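Side-chain contacts in Atp-dependent DNA ligase (Psychromonas sp., PDB 4D05), which probably seals nicks in double-stranded DNA at the expense of ATP, working through a covalent enzyme-adenylate intermediate: residues S77-T82 / N87-Q92; E108-K113 / A162-K167. All blocks are in the same frame, centred on the assembly; numbering follows the deposited sequence.

Interaction 1: S77-T82 / N87-Q92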
ATOM      1  N   SER A  77      10.534  -7.797   7.846  1.00  3.81           N
ATOM      2  CA  SER A  77       9.500  -8.665   8.386  1.00  6.08           C
ATOM      3  C   SER A  77      10.117  -9.813   9.192  1.00  5.33           C
ATOM      4  O   SER A  77       9.651 -10.128  10.285  1.00  6.29           O
ATOM      5  CB  SER A  77       8.655  -9.245   7.225  1.00  6.55           C
ATOM      6  OG  SER A  77       7.585 -10.054   7.734  1.00  8.85           O
ATOM      7  N   GLY A  78      11.198 -10.392   8.689  1.00  5.58           N
ATOM      8  CA  GLY A  78      11.867 -11.485   9.393  1.00  6.10           C
ATOM      9  C   GLY A  78      12.448 -11.047  10.728  1.00  5.89           C
ATOM     10  O   GLY A  78      12.434 -11.780  11.705  1.00  7.84           O
ATOM     11  N   ILE A  79      12.980  -9.842  10.775  1.00  3.70           N
ATOM     12  CA  ILE A  79      13.499  -9.331  12.039  1.00  3.75           C
ATOM     13  C   ILE A  79      12.338  -9.040  13.004  1.00  4.01           C
ATOM     14  O   ILE A  79      12.368  -9.410  14.174  1.00  5.28           O
ATOM     15  CB  ILE A  79      14.339  -8.063  11.801  1.00  5.31           C
ATOM     16  CG1 ILE A  79      15.585  -8.368  10.968  1.00  5.26           C
ATOM     17  CG2 ILE A  79      14.727  -7.422  13.126  1.00  5.98           C
ATOM     18  CD1 ILE A  79      16.236  -7.118  10.372  1.00  5.50           C
ATOM     19  N   ALA A  80      11.330  -8.335  12.521  1.00  5.00           N
ATOM     20  CA  ALA A  80      10.240  -7.905  13.380  1.00  5.51           C
ATOM     21  C   ALA A  80       9.462  -9.073  13.972  1.00  7.11           C
ATOM     22  O   ALA A  80       8.938  -8.930  15.082  1.00  7.21           O
ATOM     23  CB  ALA A  80       9.311  -6.909  12.598  1.00  7.64           C
ATOM     24  N   ARG A  81       9.435 -10.223  13.268  1.00  7.57           N
ATOM     25  CA  ARG A  81       8.789 -11.470  13.719  1.00  8.19           C
ATOM     26  C   ARG A  81       9.611 -12.193  14.766  1.00  6.11           C
ATOM     27  O   ARG A  81       9.117 -13.103  15.423  1.00  8.00           O
ATOM     28  CB  ARG A  81       8.734 -12.538  12.566  1.00 12.68           C
ATOM     29  CG  ARG A  81       7.789 -12.391  11.506  1.00 21.54           C
ATOM     30  CD  ARG A  81       7.570 -13.762  10.826  1.00 19.09           C
ATOM     31  NE  ARG A  81       8.684 -14.309  10.039  1.00 16.99           N
ATOM     32  CZ  ARG A  81       9.039 -13.847   8.836  1.00 16.22           C
ATOM     33  NH1 ARG A  81       8.411 -12.805   8.307  1.00 14.96           N
ATOM     34  NH2 ARG A  81      10.013 -14.422   8.142  1.00 13.87           N
ATOM     35  N   THR A  82      10.906 -11.880  14.843  1.00  5.51           N
ATOM     36  CA  THR A  82      11.787 -12.589  15.775  1.00  5.32           C
ATOM     37  C   THR A  82      11.517 -12.152  17.204  1.00  5.48           C
ATOM     38  O   THR A  82      11.538 -10.964  17.494  1.00  4.95           O
ATOM     39  CB  THR A  82      13.232 -12.355  15.411  1.00  6.56           C
ATOM     40  OG1 THR A  82      13.452 -12.832  14.090  1.00  7.87           O
ATOM     41  CG2 THR A  82      14.150 -13.075  16.364  1.00  7.31           C
ATOM     42  N   ASN A  87      18.046  -8.597  19.954  1.00  7.42           N
ATOM     43  CA  ASN A  87      18.404  -8.908  18.581  1.00  7.67           C
ATOM     44  C   ASN A  87      19.084  -7.734  17.898  1.00  7.57           C
ATOM     45  O   ASN A  87      18.459  -6.720  17.634  1.00  6.20           O
ATOM     46  CB  ASN A  87      17.130  -9.316  17.863  1.00  7.00           C
ATOM     47  CG  ASN A  87      17.332  -9.645  16.410  1.00  6.28           C
ATOM     48  OD1 ASN A  87      18.457  -9.654  15.882  1.00  7.03           O
ATOM     49  ND2 ASN A  87      16.225  -9.977  15.750  1.00  7.25           N
ATOM     50  N   GLU A  88      20.381  -7.869  17.622  1.00  6.36           N
ATOM     51  CA  GLU A  88      21.157  -6.775  17.037  1.00  7.24           C
ATOM     52  C   GLU A  88      20.676  -6.344  15.661  1.00  5.25           C
ATOM     53  O   GLU A  88      20.977  -5.233  15.210  1.00  5.51           O
ATOM     54  CB  GLU A  88      22.629  -7.187  16.977  1.00 10.64           C
ATOM     55  CG  GLU A  88      22.903  -8.232  15.931  1.00 18.43           C
ATOM     56  CD  GLU A  88      24.309  -8.802  16.026  0.70 32.31           C
ATOM     57  OE1 GLU A  88      24.973  -8.580  17.058  0.45 38.52           O
ATOM     58  OE2 GLU A  88      24.747  -9.469  15.066  0.51 37.00           O
ATOM     59  N   GLN A  89      19.930  -7.215  14.987  1.00  6.14           N
ATOM     60  CA  GLN A  89      19.491  -6.884  13.618  1.00  6.43           C
ATOM     61  C   GLN A  89      18.561  -5.679  13.558  1.00  4.65           C
ATOM     62  O   GLN A  89      18.364  -5.110  12.474  1.00  4.51           O
ATOM     63  CB  GLN A  89      18.860  -8.093  12.941  1.00  7.68           C
ATOM     64  CG  GLN A  89      19.878  -9.230  12.839  1.00 11.63           C
ATOM     65  CD  GLN A  89      19.349 -10.427  12.096  1.00 16.99           C
ATOM     66  OE1 GLN A  89      18.769 -10.295  10.984  1.00 18.39           O
ATOM     67  NE2 GLN A  89      19.556 -11.621  12.674  1.00 18.76           N
ATOM     68  N   TRP A  90      17.959  -5.303  14.685  1.00  4.34           N
ATOM     69  CA  TRP A  90      17.158  -4.079  14.694  1.00  4.05           C
ATOM     70  C   TRP A  90      17.980  -2.828  14.381  1.00  3.40           C
ATOM     71  O   TRP A  90      17.430  -1.791  14.066  1.00  4.82           O
ATOM     72  CB  TRP A  90      16.402  -3.906  16.033  1.00  3.24           C
ATOM     73  CG  TRP A  90      15.209  -4.791  16.241  1.00  2.47           C
ATOM     74  CD1 TRP A  90      15.213  -6.142  16.530  1.00  3.69           C
ATOM     75  CD2 TRP A  90      13.834  -4.404  16.194  1.00  2.94           C
ATOM     76  NE1 TRP A  90      13.933  -6.601  16.678  1.00  3.86           N
ATOM     77  CE2 TRP A  90      13.062  -5.558  16.452  1.00  3.52           C
ATOM     78  CE3 TRP A  90      13.178  -3.193  15.945  1.00  3.18           C
ATOM     79  CZ2 TRP A  90      11.675  -5.529  16.482  1.00  5.09           C
ATOM     80  CZ3 TRP A  90      11.797  -3.167  15.968  1.00  5.75           C
ATOM     81  CH2 TRP A  90      11.061  -4.325  16.240  1.00  5.75           C
ATOM     82  N   LYS A  91      19.301  -2.911  14.453  1.00  5.05           N
ATOM     83  CA  LYS A  91      20.113  -1.716  14.210  1.00  6.02           C
ATOM     84  C   LYS A  91      19.941  -1.121  12.809  1.00  8.09           C
ATOM     85  O   LYS A  91      20.166   0.077  12.602  1.00  9.31           O
ATOM     86  CB  LYS A  91      21.591  -2.035  14.488  1.00  6.47           C
ATOM     87  CG  LYS A  91      22.256  -2.904  13.449  1.00  9.67           C
ATOM     88  CD  LYS A  91      23.560  -3.486  13.954  1.00 11.88           C
ATOM     89  CE  LYS A  91      24.185  -4.360  12.884  1.00 14.33           C
ATOM     90  NZ  LYS A  91      25.480  -4.910  13.282  1.00 16.09           N
ATOM     91  N   GLN A  92      19.543  -1.947  11.847  1.00  7.90           N
ATOM     92  CA  GLN A  92      19.340  -1.459  10.485  1.00  8.77           C
ATOM     93  C   GLN A  92      17.925  -0.954  10.220  1.00  6.78           C
ATOM     94  O   GLN A  92      17.652  -0.398   9.147  1.00  8.09           O
ATOM     95  CB  GLN A  92      19.670  -2.535   9.496  1.00 14.21           C
ATOM     96  CG  GLN A  92      18.771  -3.696   9.526  1.00 17.45           C
ATOM     97  CD  GLN A  92      19.447  -4.905   8.879  1.00 21.00           C
ATOM     98  OE1 GLN A  92      19.829  -4.878   7.677  1.00 19.36           O
ATOM     99  NE2 GLN A  92      19.623  -5.970   9.677  1.00 19.50           N
TER
HETATM  100  O   HOH W   1      13.874  -9.371  17.480  1.00  5.58           O
HETATM  101  O   HOH W   2      16.110 -11.673  13.369  0.82 13.46           O

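Interaction 2: E108-K113 / A162-K167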
ATOM      1  N   GLU A 108      -1.808  18.750   9.021  1.00  4.46           N
ATOM      2  CA  GLU A 108      -0.762  19.734   8.798  1.00  4.60           C
ATOM      3  C   GLU A 108       0.017  20.060  10.084  1.00  4.42           C
ATOM      4  O   GLU A 108       1.241  20.119  10.079  1.00  4.91           O
ATOM      5  CB  GLU A 108      -1.353  20.994   8.183  1.00  9.31           C
ATOM      6  CG  GLU A 108      -0.301  21.971   7.803  1.00 17.99           C
ATOM      7  CD  GLU A 108      -0.875  23.045   6.928  1.00 26.12           C
ATOM      8  OE1 GLU A 108      -0.990  22.798   5.694  1.00 30.03           O
ATOM      9  OE2 GLU A 108      -1.286  24.091   7.484  1.00 30.47           O
ATOM     10  N   GLN A 109      -0.695  20.289  11.189  1.00  3.93           N
ATOM     11  CA  GLN A 109      -0.006  20.523  12.467  1.00  3.99           C
ATOM     12  C   GLN A 109       0.654  19.275  13.003  1.00  3.70           C
ATOM     13  O   GLN A 109       1.653  19.355  13.704  1.00  3.69           O
ATOM     14  CB  GLN A 109      -0.967  21.101  13.504  1.00  3.00           C
ATOM     15  CG  GLN A 109      -1.251  22.586  13.289  1.00  5.39           C
ATOM     16  CD  GLN A 109      -2.054  23.224  14.425  1.00  5.30           C
ATOM     17  OE1 GLN A 109      -2.157  22.686  15.515  1.00  6.11           O
ATOM     18  NE2 GLN A 109      -2.584  24.407  14.169  1.00  4.50           N
ATOM     19  N   ARG A 110       0.095  18.110  12.701  1.00  3.52           N
ATOM     20  CA  ARG A 110       0.735  16.885  13.128  1.00  3.62           C
ATOM     21  C   ARG A 110       2.082  16.722  12.425  1.00  3.01           C
ATOM     22  O   ARG A 110       3.030  16.308  13.034  1.00  4.37           O
ATOM     23  CB  ARG A 110      -0.173  15.674  12.911  1.00  3.46           C
ATOM     24  CG  ARG A 110      -1.455  15.829  13.704  1.00  6.77           C
ATOM     25  CD  ARG A 110      -2.412  14.721  13.876  1.00  8.09           C
ATOM     26  NE  ARG A 110      -2.704  13.870  12.755  1.00  6.65           N
ATOM     27  CZ  ARG A 110      -3.821  13.839  12.033  1.00  6.03           C
ATOM     28  NH1 ARG A 110      -4.773  14.758  12.131  1.00  5.75           N
ATOM     29  NH2 ARG A 110      -3.942  12.904  11.111  1.00  6.78           N
ATOM     30  N   ILE A 111       2.165  17.045  11.137  1.00  2.57           N
ATOM     31  CA  ILE A 111       3.449  16.991  10.444  1.00  2.44           C
ATOM     32  C   ILE A 111       4.464  17.909  11.110  1.00  2.72           C
ATOM     33  O   ILE A 111       5.615  17.558  11.330  1.00  3.98           O
ATOM     34  CB  ILE A 111       3.296  17.412   8.980  1.00  3.41           C
ATOM     35  CG1 ILE A 111       2.465  16.380   8.195  1.00  2.42           C
ATOM     36  CG2 ILE A 111       4.647  17.590   8.341  1.00  3.11           C
ATOM     37  CD1 ILE A 111       2.110  16.863   6.797  1.00  4.67           C
ATOM     38  N   ASN A 112       4.036  19.118  11.450  1.00  3.41           N
ATOM     39  CA  ASN A 112       4.967  20.041  12.079  1.00  4.22           C
ATOM     40  C   ASN A 112       5.492  19.489  13.404  1.00  4.70           C
ATOM     41  O   ASN A 112       6.684  19.580  13.704  1.00  5.55           O
ATOM     42  CB  ASN A 112       4.305  21.397  12.261  1.00  6.29           C
ATOM     43  CG  ASN A 112       5.289  22.463  12.554  1.00  9.36           C
ATOM     44  OD1 ASN A 112       5.630  22.666  13.720  1.00 10.96           O
ATOM     45  ND2 ASN A 112       5.805  23.157  11.480  1.00  9.88           N
ATOM     46  N   LYS A 113       4.599  18.892  14.182  1.00  3.80           N
ATOM     47  CA  LYS A 113       5.026  18.286  15.438  1.00  4.58           C
ATOM     48  C   LYS A 113       5.982  17.112  15.194  1.00  4.65           C
ATOM     49  O   LYS A 113       6.983  16.984  15.888  1.00  6.39           O
ATOM     50  CB  LYS A 113       3.844  17.859  16.291  1.00  6.25           C
ATOM     51  CG  LYS A 113       4.264  17.358  17.652  1.00  6.53           C
ATOM     52  CD  LYS A 113       3.099  17.156  18.565  1.00  8.29           C
ATOM     53  CE  LYS A 113       3.552  16.698  19.910  1.00 12.49           C
ATOM     54  NZ  LYS A 113       2.427  16.643  20.886  1.00 20.38           N
ATOM     55  N   ALA A 162      -7.266  16.992   7.659  1.00  4.62           N
ATOM     56  CA  ALA A 162      -7.880  15.797   8.216  1.00  5.82           C
ATOM     57  C   ALA A 162      -7.652  15.680   9.707  1.00  5.38           C
ATOM     58  O   ALA A 162      -6.582  16.004  10.189  1.00  8.44           O
ATOM     59  CB  ALA A 162      -7.334  14.602   7.551  1.00  6.76           C
ATOM     60  N   LEU A 163      -8.682  15.228  10.425  1.00  7.04           N
ATOM     61  CA  LEU A 163      -8.552  14.894  11.837  1.00  7.66           C
ATOM     62  C   LEU A 163      -8.445  13.372  11.964  1.00  7.92           C
ATOM     63  O   LEU A 163      -9.126  12.641  11.240  1.00  7.92           O
ATOM     64  CB  LEU A 163      -9.790  15.386  12.580  1.00  9.33           C
ATOM     65  CG  LEU A 163      -9.955  16.905  12.604  1.00 10.28           C
ATOM     66  CD1 LEU A 163     -11.236  17.301  13.324  1.00 15.40           C
ATOM     67  CD2 LEU A 163      -8.759  17.568  13.278  1.00 10.55           C
ATOM     68  N   TYR A 164      -7.655  12.890  12.919  1.00  6.39           N
ATOM     69  CA  TYR A 164      -7.399  11.458  13.016  1.00  6.57           C
ATOM     70  C   TYR A 164      -8.670  10.686  13.353  1.00  9.07           C
ATOM     71  O   TYR A 164      -9.414  11.074  14.258  1.00  8.99           O
ATOM     72  CB  TYR A 164      -6.358  11.182  14.101  1.00  6.76           C
ATOM     73  CG  TYR A 164      -5.725   9.804  13.970  1.00  8.20           C
ATOM     74  CD1 TYR A 164      -4.603   9.629  13.184  1.00  8.70           C
ATOM     75  CD2 TYR A 164      -6.241   8.691  14.647  1.00 10.05           C
ATOM     76  CE1 TYR A 164      -3.996   8.376  13.037  1.00 11.23           C
ATOM     77  CE2 TYR A 164      -5.647   7.457  14.500  1.00  9.74           C
ATOM     78  CZ  TYR A 164      -4.515   7.315  13.701  1.00 11.32           C
ATOM     79  OH  TYR A 164      -3.889   6.074  13.520  1.00 13.05           O
ATOM     80  N   GLN A 165      -8.897   9.594  12.623  1.00 10.09           N
ATOM     81  CA  GLN A 165     -10.065   8.729  12.833  1.00 12.77           C
ATOM     82  C   GLN A 165      -9.587   7.300  12.903  1.00 15.53           C
ATOM     83  O   GLN A 165      -8.727   6.919  12.100  1.00 15.04           O
ATOM     84  CB  GLN A 165     -11.021   8.849  11.646  1.00 19.48           C
ATOM     85  CG  GLN A 165     -11.590  10.186  11.442  1.00 29.49           C
ATOM     86  CD  GLN A 165     -12.599  10.169  10.311  1.00 32.73           C
ATOM     87  OE1 GLN A 165     -12.417   9.475   9.328  1.00 34.84           O
ATOM     88  NE2 GLN A 165     -13.670  10.912  10.460  1.00 37.97           N
ATOM     89  N   THR A 166     -10.121   6.522  13.860  1.00 15.82           N
ATOM     90  CA  THR A 166      -9.644   5.156  14.110  1.00 18.80           C
ATOM     91  C   THR A 166     -10.430   4.188  13.241  1.00 20.15           C
ATOM     92  O   THR A 166     -11.143   3.332  13.740  1.00 21.18           O
ATOM     93  CB  THR A 166      -9.772   4.769  15.593  1.00 19.40           C
ATOM     94  OG1 THR A 166     -11.152   4.798  16.018  1.00 20.90           O
ATOM     95  CG2 THR A 166      -8.964   5.725  16.425  1.00 20.96           C
ATOM     96  N   LYS A 167     -10.340   4.390  11.932  1.00 21.94           N
ATOM     97  CA  LYS A 167     -11.094   3.583  10.990  1.00 25.26           C
ATOM     98  C   LYS A 167     -10.586   3.866   9.604  1.00 20.65           C
ATOM     99  O   LYS A 167      -9.606   4.567   9.473  1.00 17.27           O
ATOM    100  CB  LYS A 167     -12.571   3.943  11.053  1.00 29.23           C
ATOM    101  CG  LYS A 167     -12.853   5.352  10.649  1.00 30.70           C
ATOM    102  CD  LYS A 167     -14.349   5.534  10.448  1.00 35.03           C
ATOM    103  CE  LYS A 167     -15.134   4.988  11.631  1.00 40.58           C
ATOM    104  NZ  LYS A 167     -16.598   5.269  11.531  1.00 44.63           N
TER

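Interaction 1: S77-T82 / N87-Q92
I79 drives its branched side chain from helix 73-80 into the short 3-10 turn 88-92, and its two branches part between the W90 ring and the Q89 and Q92 side of the turn. CB points toward the turn and splits. CG2, anti to the backbone N (chi1 -64° places CG1 beside that N), settles over one face of the W90 indole, a CH-pi contact 3.8 Å from the centroid of the five-membered ring and 20° off its normal. The other branch runs toward Q89: I79 CG1 lies 3.7 Å from Q89 OE1 and also touches Q89 CB. At the tip, I79 CD1 touches Q89 O and, at 3.6 Å, Q92 NE2. That amide is already fixed: Q92 NE2 donates to Q89 O with the oxygen in its own amide plane, which holds the group steady beside the methyl.

The loop joining helix 73-80 to strand 94-99 thus folds back on the helix it follows, within the nucleotidyltransferase domain of the ligase. An Asx turn opens the 3-10 segment, N87 OD1 accepting from Q89 N at 3.0 Å.

Polar groups meet here through water. One water, in the plane of the indole at its edge, accepts from W90 NE1 and N87 ND2 and donates to T82 O. A second donates to T82 OG1, 3.0 Å away, and accepts from N87 ND2, so both waters take protons from one amide nitrogen. T82 OG1 itself donates to G78 O at 2.8 Å, in the carbonyl plane. F53 meets the W90 ring edge-to-face.

Interaction 2: E108-K113 / A162-K167
R110 reaches from helix 107-121 to the loop 162-167, where its NH1 donates to A162 O at 2.9 Å. The bond is bent, 134° at the hydrogen, and the oxygen sits near the guanidinium edge but tilted out of its plane. The backbone of L163 and Y164 runs on past the same nitrogen, with Y164 N 3.5 Å from R110 NH1 and not bonded to it. Y164 CB lies over one face of the guanidinium, offset toward its rim. The phenol ring stands across the group, the two planes 81° apart, and R110 NH2 comes to the ring edge, 3.9 Å from Y164 CD1.

A bend at chi3 (-41°) turns the guanidinium so that NH1 meets A162 O and NH2 the edge of the Y164 ring. Its position is set from outside the pair: NE makes a salt bridge to D99, the strongest polar partner, and NH1 also donates to V105 O. Replacing R110 by alanine removes the guanidinium, and is likely to leave the D99 carboxylate without this salt bridge, A162 O and V105 O without this donor, and a gap beside Y164. The tyrosine is anchored at its far end, where Y164 OH is hydrogen-bonded to Q7 N.

The side chain of Y164 is about 8 Å from the bound AMP. The contact joins helix 107-121, which follows strand 94-99 of one mixed sheet, to the loop between strands 154-159 and 168-169 of the other.

Overall arrangement
Interaction 1 is complete before the chain reaches interaction 2, and both belong to the ATP-dependent ligase domain. Their centres are 29 Å apart and their nearest atoms about 18 Å, without touching. Strand 94-99 links them: interaction 1 folds the loop leading into it, and helix 107-121 of interaction 2 follows it. Interaction 1 is local, closing a short loop onto the preceding helix, whereas interaction 2 spans nearly fifty residues and joins a helix that follows a strand of one mixed sheet to a loop between two strands of the other. It also lies nearer the adenylate; the A80 side chain of interaction 1 is about 14 Å from AMP.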